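Local coordinates for D-3-phosphoglycerate dehydrogenase oxidoreductase protein (Ralstonia solanacearum, PDB 3GG9), which probably oxidises D-3-phosphoglycerate with NAD, as a member of the D-isomer specific 2-hydroxyacid dehydrogenase family, at residues A93-G98 / N333-A338; G164-G169 / L187-E192; S231-A236 / E254-N259. One frame throughout, in Å; residues are numbered along the deposited sequence.

Interaction 1 (A93-G98 / N333-A338)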
loop_
_atom_site.group_PDB
_atom_site.type_symbol
_atom_site.label_atom_id
_atom_site.label_comp_id
_atom_site.label_asym_id
_atom_site.label_seq_id
_atom_site.Cartn_x
_atom_site.Cartn_y
_atom_site.Cartn_z
ATOM N N ALA A 93 -22.331 10.050 -34.121
ATOM C CA ALA A 93 -21.503 9.789 -35.302
ATOM C C ALA A 93 -21.435 8.300 -35.640
ATOM O O ALA A 93 -21.430 7.940 -36.820
ATOM C CB ALA A 93 -20.120 10.368 -35.147
ATOM N N CYS A 94 -21.400 7.455 -34.602
ATOM C CA CYS A 94 -21.443 5.996 -34.757
ATOM C C CYS A 94 -22.766 5.561 -35.375
ATOM O O CYS A 94 -22.781 4.785 -36.326
ATOM C CB CYS A 94 -21.241 5.283 -33.407
ATOM S SG CYS A 94 -19.537 5.320 -32.803
ATOM N N THR A 95 -23.860 6.083 -34.827
ATOM C CA THR A 95 -25.205 5.815 -35.316
ATOM C C THR A 95 -25.361 6.234 -36.790
ATOM O O THR A 95 -25.987 5.514 -37.565
ATOM C CB THR A 95 -26.261 6.493 -34.419
ATOM O OG1 THR A 95 -26.117 6.017 -33.074
ATOM C CG2 THR A 95 -27.662 6.190 -34.898
ATOM N N ASP A 96 -24.746 7.364 -37.163
ATOM C CA ASP A 96 -24.710 7.858 -38.554
ATOM C C ASP A 96 -24.029 6.896 -39.527
ATOM O O ASP A 96 -24.467 6.750 -40.675
ATOM C CB ASP A 96 -24.007 9.225 -38.635
ATOM C CG ASP A 96 -24.869 10.369 -38.117
ATOM O OD1 ASP A 96 -26.083 10.162 -37.884
ATOM O OD2 ASP A 96 -24.328 11.484 -37.935
ATOM N N LYS A 97 -22.957 6.248 -39.067
ATOM C CA LYS A 97 -22.220 5.292 -39.893
ATOM C C LYS A 97 -22.808 3.884 -39.799
ATOM O O LYS A 97 -22.354 2.976 -40.490
ATOM C CB LYS A 97 -20.734 5.261 -39.513
ATOM C CG LYS A 97 -20.012 6.613 -39.561
ATOM C CD LYS A 97 -19.555 6.991 -40.967
ATOM C CE LYS A 97 -18.609 8.188 -40.933
ATOM N NZ LYS A 97 -19.225 9.414 -40.344
ATOM N N GLY A 98 -23.812 3.701 -38.949
ATOM C CA GLY A 98 -24.343 2.366 -38.678
ATOM C C GLY A 98 -23.311 1.480 -37.986
ATOM O O GLY A 98 -23.242 0.281 -38.248
ATOM N N ASN A 333 -26.484 2.094 -28.834
ATOM C CA ASN A 333 -27.147 2.965 -29.807
ATOM C C ASN A 333 -28.023 2.179 -30.799
ATOM O O ASN A 333 -27.675 2.057 -31.972
ATOM C CB ASN A 333 -26.074 3.797 -30.544
ATOM C CG ASN A 333 -25.059 2.932 -31.311
ATOM O OD1 ASN A 333 -24.865 1.750 -31.000
ATOM N ND2 ASN A 333 -24.428 3.517 -32.335
ATOM N N PRO A 334 -29.172 1.636 -30.343
ATOM C CA PRO A 334 -29.856 0.643 -31.181
ATOM C C PRO A 334 -30.382 1.188 -32.524
ATOM O O PRO A 334 -30.635 0.407 -33.441
ATOM C CB PRO A 334 -31.019 0.166 -30.294
ATOM C CG PRO A 334 -30.673 0.618 -28.911
ATOM C CD PRO A 334 -29.919 1.893 -29.103
ATOM N N THR A 335 -30.506 2.511 -32.647
ATOM C CA THR A 335 -30.949 3.128 -33.906
ATOM C C THR A 335 -29.879 3.086 -35.010
ATOM O O THR A 335 -30.118 3.551 -36.122
ATOM C CB THR A 335 -31.512 4.573 -33.713
ATOM O OG1 THR A 335 -30.469 5.464 -33.314
ATOM C CG2 THR A 335 -32.631 4.600 -32.665
ATOM N N ALA A 336 -28.709 2.525 -34.699
ATOM C CA ALA A 336 -27.684 2.228 -35.703
ATOM C C ALA A 336 -27.967 0.912 -36.430
ATOM O O ALA A 336 -27.305 0.590 -37.417
ATOM C CB ALA A 336 -26.305 2.178 -35.055
ATOM N N LEU A 337 -28.930 0.142 -35.924
ATOM C CA LEU A 337 -29.310 -1.129 -36.533
ATOM C C LEU A 337 -30.293 -0.922 -37.691
ATOM O O LEU A 337 -30.456 -1.796 -38.550
ATOM C CB LEU A 337 -29.913 -2.069 -35.487
ATOM C CG LEU A 337 -28.983 -2.624 -34.402
ATOM C CD1 LEU A 337 -29.796 -3.188 -33.239
ATOM C CD2 LEU A 337 -28.059 -3.679 -34.974
ATOM N N ALA A 338 -30.936 0.244 -37.700
ATOM C CA ALA A 338 -31.881 0.637 -38.741
ATOM C C ALA A 338 -31.178 0.793 -40.100
ATOM O O ALA A 338 -29.972 1.072 -40.137
ATOM C CB ALA A 338 -32.577 1.934 -38.333
#

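Interaction 2 (G164-G169 / L187-E192)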
loop_
_atom_site.group_PDB
_atom_site.type_symbol
_atom_site.label_atom_id
_atom_site.label_comp_id
_atom_site.label_asym_id
_atom_site.label_seq_id
_atom_site.Cartn_x
_atom_site.Cartn_y
_atom_site.Cartn_z
ATOM N N GLY A 164 -12.328 11.464 5.006
ATOM C CA GLY A 164 -13.349 12.131 4.204
ATOM C C GLY A 164 -13.615 11.403 2.883
ATOM O O GLY A 164 -12.687 11.078 2.129
ATOM N N ILE A 165 -14.878 11.081 2.638
ATOM C CA ILE A 165 -15.296 10.463 1.380
ATOM C C ILE A 165 -16.157 11.457 0.614
ATOM O O ILE A 165 -17.286 11.762 1.017
ATOM C CB ILE A 165 -16.031 9.103 1.611
ATOM C CG1 ILE A 165 -15.122 8.095 2.346
ATOM C CG2 ILE A 165 -16.575 8.546 0.307
ATOM C CD1 ILE A 165 -13.805 7.756 1.613
ATOM N N PHE A 166 -15.603 11.978 -0.480
ATOM C CA PHE A 166 -16.332 12.858 -1.394
ATOM C C PHE A 166 -16.968 12.054 -2.551
ATOM O O PHE A 166 -16.319 11.800 -3.572
ATOM C CB PHE A 166 -15.374 13.956 -1.910
ATOM C CG PHE A 166 -16.056 15.156 -2.552
ATOM C CD1 PHE A 166 -15.322 16.319 -2.792
ATOM C CD2 PHE A 166 -17.419 15.153 -2.889
ATOM C CE1 PHE A 166 -15.919 17.446 -3.395
ATOM C CE2 PHE A 166 -18.028 16.265 -3.487
ATOM C CZ PHE A 166 -17.272 17.420 -3.741
ATOM N N GLY A 167 -18.248 11.688 -2.389
ATOM C CA GLY A 167 -18.986 10.884 -3.379
ATOM C C GLY A 167 -19.239 9.500 -2.831
ATOM O O GLY A 167 -18.312 8.794 -2.432
ATOM N N TYR A 168 -20.495 9.099 -2.801
ATOM C CA TYR A 168 -20.844 7.842 -2.171
ATOM C C TYR A 168 -21.593 6.930 -3.152
ATOM O O TYR A 168 -22.691 6.442 -2.873
ATOM C CB TYR A 168 -21.601 8.136 -0.875
ATOM C CG TYR A 168 -21.711 6.969 0.106
ATOM C CD1 TYR A 168 -20.628 6.577 0.907
ATOM C CD2 TYR A 168 -22.906 6.277 0.235
ATOM C CE1 TYR A 168 -20.742 5.506 1.797
ATOM C CE2 TYR A 168 -23.029 5.203 1.112
ATOM C CZ TYR A 168 -21.951 4.832 1.892
ATOM O OH TYR A 168 -22.104 3.771 2.756
ATOM N N GLY A 169 -20.966 6.691 -4.305
ATOM C CA GLY A 169 -21.441 5.697 -5.279
ATOM C C GLY A 169 -20.912 4.335 -4.836
ATOM O O GLY A 169 -20.517 4.173 -3.699
ATOM N N LEU A 187 -16.364 10.382 7.470
ATOM C CA LEU A 187 -17.308 11.427 7.065
ATOM C C LEU A 187 -17.518 11.435 5.562
ATOM O O LEU A 187 -16.557 11.429 4.782
ATOM C CB LEU A 187 -16.818 12.815 7.495
ATOM C CG LEU A 187 -16.547 13.145 8.966
ATOM C CD1 LEU A 187 -15.884 14.517 9.074
ATOM C CD2 LEU A 187 -17.828 13.112 9.780
ATOM N N VAL A 188 -18.784 11.502 5.157
ATOM C CA VAL A 188 -19.163 11.469 3.751
ATOM C C VAL A 188 -19.761 12.825 3.342
ATOM O O VAL A 188 -20.432 13.474 4.135
ATOM C CB VAL A 188 -20.153 10.292 3.463
ATOM C CG1 VAL A 188 -20.577 10.271 2.007
ATOM C CG2 VAL A 188 -19.495 8.947 3.822
ATOM N N TRP A 189 -19.480 13.259 2.118
ATOM C CA TRP A 189 -20.171 14.392 1.510
ATOM C C TRP A 189 -20.460 14.093 0.023
ATOM O O TRP A 189 -19.813 13.253 -0.573
ATOM C CB TRP A 189 -19.377 15.697 1.697
ATOM C CG TRP A 189 -20.290 16.906 1.598
ATOM C CD1 TRP A 189 -21.139 17.381 2.564
ATOM C CD2 TRP A 189 -20.479 17.739 0.456
ATOM N NE1 TRP A 189 -21.833 18.465 2.094
ATOM C CE2 TRP A 189 -21.447 18.706 0.800
ATOM C CE3 TRP A 189 -19.920 17.767 -0.825
ATOM C CZ2 TRP A 189 -21.864 19.692 -0.091
ATOM C CZ3 TRP A 189 -20.340 18.742 -1.719
ATOM C CH2 TRP A 189 -21.302 19.694 -1.347
ATOM N N GLY A 190 -21.459 14.761 -0.548
ATOM C CA GLY A 190 -21.835 14.593 -1.959
ATOM C C GLY A 190 -23.194 15.208 -2.212
ATOM O O GLY A 190 -23.679 15.995 -1.395
ATOM N N ARG A 191 -23.810 14.838 -3.336
ATOM C CA ARG A 191 -25.176 15.232 -3.687
ATOM C C ARG A 191 -26.115 14.659 -2.645
ATOM O O ARG A 191 -25.736 13.764 -1.914
ATOM C CB ARG A 191 -25.600 14.590 -5.015
ATOM C CG ARG A 191 -24.902 15.081 -6.271
ATOM C CD ARG A 191 -25.288 14.192 -7.484
ATOM N NE ARG A 191 -24.802 12.810 -7.343
ATOM C CZ ARG A 191 -25.561 11.755 -7.038
ATOM N NH1 ARG A 191 -26.869 11.893 -6.846
ATOM N NH2 ARG A 191 -25.008 10.555 -6.925
ATOM N N GLU A 192 -27.342 15.157 -2.617
ATOM C CA GLU A 192 -28.345 14.735 -1.648
ATOM C C GLU A 192 -28.544 13.236 -1.523
ATOM O O GLU A 192 -28.627 12.726 -0.398
ATOM C CB GLU A 192 -29.691 15.403 -1.963
ATOM C CG GLU A 192 -30.865 14.929 -1.112
ATOM C CD GLU A 192 -30.685 15.165 0.385
ATOM O OE1 GLU A 192 -29.879 16.036 0.816
ATOM O OE2 GLU A 192 -31.398 14.486 1.142
#

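Interaction 3 (S231-A236 / E254-N259). Unlike the reference sequence in segment 231-236: Ser231 (reference Gly), Ile233 (reference Val).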
loop_
_atom_site.group_PDB
_atom_site.type_symbol
_atom_site.label_atom_id
_atom_site.label_comp_id
_atom_site.label_asym_id
_atom_site.label_seq_id
_atom_site.Cartn_x
_atom_site.Cartn_y
_atom_site.Cartn_z
ATOM N N SER A 231 -14.200 20.414 -12.194
ATOM C CA SER A 231 -13.595 21.476 -11.365
ATOM C C SER A 231 -14.320 21.709 -10.052
ATOM O O SER A 231 -14.252 22.804 -9.495
ATOM C CB SER A 231 -13.470 22.814 -12.121
ATOM O OG SER A 231 -12.841 22.639 -13.372
ATOM N N ILE A 232 -14.988 20.672 -9.543
ATOM C CA ILE A 232 -15.774 20.793 -8.315
ATOM C C ILE A 232 -14.870 21.001 -7.101
ATOM O O ILE A 232 -15.306 21.483 -6.052
ATOM C CB ILE A 232 -16.713 19.564 -8.121
ATOM C CG1 ILE A 232 -17.848 19.872 -7.130
ATOM C CG2 ILE A 232 -15.915 18.297 -7.758
ATOM C CD1 ILE A 232 -18.929 18.813 -7.066
ATOM N N ILE A 233 -13.601 20.630 -7.252
ATOM C CA ILE A 233 -12.623 20.801 -6.197
ATOM C C ILE A 233 -11.709 21.916 -6.681
ATOM O O ILE A 233 -11.108 21.831 -7.742
ATOM C CB ILE A 233 -11.854 19.483 -5.910
ATOM C CG1 ILE A 233 -12.834 18.415 -5.416
ATOM C CG2 ILE A 233 -10.784 19.687 -4.851
ATOM C CD1 ILE A 233 -12.221 17.038 -5.326
ATOM N N THR A 234 -11.649 22.980 -5.900
ATOM C CA THR A 234 -10.871 24.147 -6.268
ATOM C C THR A 234 -9.621 24.206 -5.413
ATOM O O THR A 234 -9.486 23.444 -4.464
ATOM C CB THR A 234 -11.699 25.413 -6.030
ATOM O OG1 THR A 234 -11.960 25.546 -4.626
ATOM C CG2 THR A 234 -13.018 25.331 -6.783
ATOM N N VAL A 235 -8.704 25.124 -5.733
ATOM C CA VAL A 235 -7.555 25.403 -4.870
ATOM C C VAL A 235 -7.984 25.888 -3.491
ATOM O O VAL A 235 -7.314 25.592 -2.515
ATOM C CB VAL A 235 -6.581 26.480 -5.474
ATOM C CG1 VAL A 235 -5.409 26.746 -4.542
ATOM C CG2 VAL A 235 -6.040 26.018 -6.765
ATOM N N ALA A 236 -9.091 26.627 -3.406
ATOM C CA ALA A 236 -9.583 27.103 -2.111
ATOM C C ALA A 236 -9.959 25.917 -1.219
ATOM O O ALA A 236 -9.622 25.896 -0.028
ATOM C CB ALA A 236 -10.771 28.050 -2.280
ATOM N N GLU A 254 -9.830 15.864 -13.839
ATOM C CA GLU A 254 -10.540 17.096 -14.152
ATOM C C GLU A 254 -11.621 17.434 -13.122
ATOM O O GLU A 254 -12.241 18.500 -13.192
ATOM C CB GLU A 254 -11.132 17.009 -15.568
ATOM C CG GLU A 254 -10.092 16.824 -16.687
ATOM C CD GLU A 254 -9.816 15.357 -17.077
ATOM O OE1 GLU A 254 -9.262 15.161 -18.180
ATOM O OE2 GLU A 254 -10.128 14.406 -16.303
ATOM N N LEU A 255 -11.832 16.539 -12.158
ATOM C CA LEU A 255 -12.604 16.875 -10.957
ATOM C C LEU A 255 -11.987 18.007 -10.140
ATOM O O LEU A 255 -12.697 18.707 -9.437
ATOM C CB LEU A 255 -12.768 15.664 -10.049
ATOM C CG LEU A 255 -13.563 14.473 -10.586
ATOM C CD1 LEU A 255 -13.524 13.322 -9.592
ATOM C CD2 LEU A 255 -14.995 14.854 -10.879
ATOM N N VAL A 256 -10.665 18.154 -10.207
ATOM C CA VAL A 256 -9.968 19.264 -9.565
ATOM C C VAL A 256 -9.691 20.285 -10.654
ATOM O O VAL A 256 -9.285 19.916 -11.752
ATOM C CB VAL A 256 -8.625 18.828 -8.927
ATOM C CG1 VAL A 256 -7.952 19.990 -8.182
ATOM C CG2 VAL A 256 -8.834 17.656 -7.973
ATOM N N GLU A 257 -9.918 21.561 -10.358
ATOM C CA GLU A 257 -9.578 22.624 -11.306
ATOM C C GLU A 257 -8.135 22.532 -11.769
ATOM O O GLU A 257 -7.253 22.108 -11.036
ATOM C CB GLU A 257 -9.917 24.016 -10.756
ATOM C CG GLU A 257 -9.021 24.535 -9.645
ATOM C CD GLU A 257 -9.347 25.987 -9.273
ATOM O OE1 GLU A 257 -9.062 26.396 -8.136
ATOM O OE2 GLU A 257 -9.891 26.720 -10.123
ATOM N N GLU A 258 -7.941 22.883 -13.029
ATOM C CA GLU A 258 -6.677 22.771 -13.724
ATOM C C GLU A 258 -5.529 23.417 -12.933
ATOM O O GLU A 258 -5.654 24.548 -12.443
ATOM C CB GLU A 258 -6.854 23.395 -15.102
ATOM C CG GLU A 258 -5.692 23.218 -16.007
ATOM C CD GLU A 258 -5.996 23.693 -17.393
ATOM O OE1 GLU A 258 -5.301 23.235 -18.315
ATOM O OE2 GLU A 258 -6.934 24.514 -17.563
ATOM N N ASN A 259 -4.449 22.646 -12.767
ATOM C CA ASN A 259 -3.280 22.962 -11.925
ATOM C C ASN A 259 -3.570 23.176 -10.431
ATOM O O ASN A 259 -2.671 23.505 -9.678
ATOM C CB ASN A 259 -2.457 24.140 -12.483
ATOM C CG ASN A 259 -2.088 23.962 -13.945
ATOM O OD1 ASN A 259 -1.747 22.869 -14.382
ATOM N ND2 ASN A 259 -2.161 25.047 -14.711
HETATM O O HOH W 1 -11.309 20.552 -14.561
HETATM O O HOH W 2 -10.329 24.410 -14.328
HETATM O O HOH W 3 -10.282 28.409 -5.662
#

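Interaction 1 (A93-G98 / N333-A338)
Thr95 and Ala336 bring the backbones together, CA to CA at 4.4 Å, where the last turn of helix 91-97 meets a short 3-10 turn, residues 334-336. Thr95 does most of the touching, and its two branches have separate partners. With chi1 at -58°, OG1 lies beside the backbone N, where it also bonds back to the carbonyl of Leu91, one helical turn earlier, while CG2, anti to that N, is left for Thr335. The hydroxyl takes a hydrogen bond from Asn333: ND2 lies 3.1 Å from Thr95 OG1, with an angle of 147° at the hydrogen. The oxygen sits somewhat out of the Asn333 amide plane, and the two side chains pass one another heading opposite ways. Thr95 CG2 comes to 3.3 Å from Thr335 OG1. Ala336 fills the middle: its CB points at the helix and lies 3.8 Å from Thr95 CA.

The helix ends in a Schellman motif. Gly98 has positive phi and leaves the helical path, and its CA comes to 3.7 Å from Ala336 O.

The amide of Asn333 is buried and gripped at both ends. OD1 accepts from the backbone N of Val101, and ND2 also reaches the carbonyl of Val99. These bonds fix which way the amide faces. One side chain thus joins the C-terminal tail to the end of helix 91-97 and to strand 100-102, outermost in this chain's five-stranded parallel sheet. Val100 of that strand touches Ala336, Val101 touches Cys94, and helix 63-66 lies against Ala93 and Cys94.

Interaction 2 (G164-G169 / L187-E192)
Phe166 and Trp189 both hold CG anti to the backbone N (chi1 -164° and -157°), so the two side chains leave the sheet together and run alongside each other. Their rings form an offset edge-to-face pair. The edge of the six-membered ring of Trp189 is turned to the face of Phe166, with centroids 5.6 Å apart and planes at 70°. The closest atoms are Phe166 CE2 and Trp189 CE3, at 3.6 Å. Leu212 of helix 209-215 packs against both residues.

The other face of the sheet carries Ile165 and Val188. Val188 has CG1 anti to its own N and CG2 anti to the carbonyl carbon. CG1 meets Tyr168 CB at 3.7 Å, while CG2 turns to the Ile165 CB and the Tyr168 ring. The Tyr168 side chain crosses Val188 at about a right angle, and its hydroxyl is hydrogen-bonded to Asp201.

The backbones run parallel. Ile165 N bonds to Leu187 O at 2.7 Å, Trp189 N to Ile165 O at 2.9 Å, and Gly167 N to Trp189 O at 2.9 Å. The last bond carries the pairing one residue past the strand. Gly167 then leaves the strand with positive phi, at backbone angles suited to a glycine.

Strands 162-166 and 185-189 and the intervening helix 170-181 form a beta-alpha-beta crossover. Gly167 and Gly169 fit the start of a GxGxxG pattern, with Gly169 at the N-cap of that helix. This is the arrangement of a Rossmann fold, and the glycine turn probably serves the dinucleotide, as in NAD-binding relatives.

Interaction 3 (S231-A236 / E254-N259)
Ile233 and Val256 form a single backbone bridge. Ile233 N bonds to Leu255 O at 3.0 Å, and Glu257 N returns the bond to Ile233 O at 2.9 Å. Ser231 N adds a third, to Glu254 O at 2.9 Å.

The one side-chain hydrogen bond across the segments is accepted by Glu257. Its CG sits between the backbone N and carbonyl carbon (chi1 72°), and the chain beyond is extended. OE1 thus reaches Val235 N at 2.7 Å, nearly straight, at 175°. The amide meets the anti side of the carboxylate, slightly out of plane. Val235 opens helix 235-238, so OE1 holds an amide of its first turn. Thr234 is the N-cap residue; its OG1 caps a backbone N further on. Both segments belong to the Rossmann-type domain, and strand 246-249 lies between them in sequence.

Apolar contacts are few: Ile233 CB lies 4.1 Å from Val256 CG2. Ile233 and Leu255 both touch Val221 of strand 218-221.

Of three waters, one links Ser231 OG with Glu254 O, donating to the latter at 2.6 Å, and another joins Ser231 OG to Glu258 N. The third accepts from Ala236 N and weakly bonds Glu257 OE1.

From the N terminus, the chain first builds four strands of the five-stranded sheet, then helix 91-97 and the fifth strand. Interaction 1 closes its loop only at residues 333-338, so it spans most of the chain and encloses the other two contacts. It ties the C-terminal tail back to the first sheet. Within that span, interaction 2 closes first, at the first two strands, in sequence, of the seven-stranded sheet. Interaction 3 opens and closes later, so the two lie in series. They touch where Phe166 packs on Ile232 and Ile233, which joins the end of strand 162-166 to the later loop. Interaction 1 lies far off, its centre about 37 Å and 36 Å from theirs.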